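Local coordinates for protein lysozyme C (Equus asinus, PDB 5XUW) that hydrolyses the beta-1,4 linkages of bacterial peptidoglycan as a calcium-binding C-type lysozyme with a primarily bacteriolytic role, at residues K1-K5 and C6-H10. Sequence-based numbering, arbitrary orientation.
Sequences KVFSK and CELAH
Lys1 NZ reaches Glu7 OE2 at 2.6 Å, a short salt bridge that meets the oxygen on its syn side, tilted from the carboxylate plane. The other oxygen takes a longer bond on its anti side, Ser4 N to Glu7 OE1 at 3.3 Å. Ser4 answers in turn: its OG accepts from Glu7 N at 3.0 Å, with an N-H...O angle of 158°. This reciprocal pair defines a capping box, with Ser4 as N-cap, and the Ser4 chi1 of 73° is what swings OG back over the first turn. The helical bonds then begin, Leu8 N donating to Ser4 O and Ala9 N to Lys5 O, each at 3.0 Å.

Beneath the polar cap, Phe3 is clamped on two sides. Lys1 CE lies over the middle of one face of the Phe3 ring, 3.4 Å above its plane, and Leu8 CD1 covers the opposite face as a CH-pi contact, 4.0 Å from the ring centroid and 9° off its normal. The bend at the last torsion of Lys1 turns NZ toward Glu7 while CE stays over the ring. Phe3 CD2 also lies 3.7 Å from Glu7 CD, an oblique approach; with the two bonds, it probably limits rotation of the carboxylate.

Helix 5-14, which this cap starts, packs through Lys5, Leu8 and Ala9 against helix 25-36. Cys6 joins it to the C-terminal region by the disulfide to Cys127, while a backbone bond from Phe3 to Phe38 ties the N-terminal loop to the chain just after helix 25-36.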
# COMPACT_ATOMS: atom_id res chain seq x y z
N LYS A 1 -6.22 10.84 6.92
CA LYS A 1 -4.98 11.00 7.75
C LYS A 1 -3.78 11.01 6.81
O LYS A 1 -3.75 10.23 5.86
CB LYS A 1 -4.86 9.85 8.76
CG LYS A 1 -3.58 9.77 9.57
CD LYS A 1 -3.53 8.46 10.35
CE LYS A 1 -2.20 8.28 11.07
NZ LYS A 1 -1.99 9.21 12.21
N VAL A 2 -2.82 11.89 7.07
CA VAL A 2 -1.53 11.86 6.38
C VAL A 2 -0.46 11.47 7.40
O VAL A 2 -0.21 12.19 8.37
CB VAL A 2 -1.20 13.20 5.70
CG1 VAL A 2 0.15 13.13 5.01
CG2 VAL A 2 -2.29 13.57 4.71
N PHE A 3 0.14 10.29 7.19
CA PHE A 3 1.25 9.82 8.02
C PHE A 3 2.52 10.63 7.75
O PHE A 3 2.73 11.08 6.64
CB PHE A 3 1.59 8.36 7.70
CG PHE A 3 0.64 7.37 8.26
CD1 PHE A 3 -0.53 7.03 7.58
CD2 PHE A 3 0.92 6.71 9.46
CE1 PHE A 3 -1.40 6.09 8.11
CE2 PHE A 3 0.06 5.77 9.98
CZ PHE A 3 -1.11 5.46 9.31
N SER A 4 3.36 10.79 8.76
CA SER A 4 4.76 11.13 8.51
C SER A 4 5.44 9.83 8.12
O SER A 4 4.98 8.75 8.49
CB SER A 4 5.46 11.72 9.74
OG SER A 4 5.73 10.73 10.73
N LYS A 5 6.54 9.93 7.39
CA LYS A 5 7.29 8.74 7.01
C LYS A 5 7.60 7.85 8.21
O LYS A 5 7.36 6.66 8.18
CB LYS A 5 8.58 9.13 6.30
CG LYS A 5 9.49 7.96 5.99
CD LYS A 5 10.50 8.29 4.90
CE LYS A 5 11.53 9.29 5.35
NZ LYS A 5 12.49 9.57 4.25
N CYS A 6 8.13 8.45 9.28
CA CYS A 6 8.52 7.65 10.46
C CYS A 6 7.34 7.09 11.26
O CYS A 6 7.43 5.98 11.80
CB CYS A 6 9.45 8.45 11.36
SG CYS A 6 11.06 8.71 10.58
N GLU A 7 6.25 7.85 11.33
CA GLU A 7 5.02 7.34 11.91
C GLU A 7 4.57 6.07 11.19
O GLU A 7 4.23 5.07 11.84
CB GLU A 7 3.91 8.38 11.80
CG GLU A 7 2.63 7.99 12.51
CD GLU A 7 1.53 9.01 12.29
OE1 GLU A 7 1.72 9.95 11.49
OE2 GLU A 7 0.47 8.83 12.91
N LEU A 8 4.56 6.11 9.86
CA LEU A 8 4.15 4.95 9.08
C LEU A 8 5.10 3.78 9.30
O LEU A 8 4.66 2.65 9.51
CB LEU A 8 4.01 5.28 7.59
CG LEU A 8 3.49 4.12 6.73
CD1 LEU A 8 2.13 3.63 7.20
CD2 LEU A 8 3.43 4.52 5.25
N ALA A 9 6.40 4.06 9.29
CA ALA A 9 7.42 3.01 9.50
C ALA A 9 7.18 2.24 10.81
O ALA A 9 7.18 1.01 10.84
CB ALA A 9 8.80 3.62 9.49
N HIS A 10 6.91 2.97 11.88
CA HIS A 10 6.67 2.34 13.18
C HIS A 10 5.35 1.57 13.27
O HIS A 10 5.30 0.50 13.86
CB HIS A 10 6.83 3.37 14.30
CG HIS A 10 8.27 3.63 14.61
ND1 HIS A 10 8.99 2.82 15.45
CD2 HIS A 10 9.14 4.52 14.09
CE1 HIS A 10 10.24 3.24 15.50
NE2 HIS A 10 10.36 4.27 14.68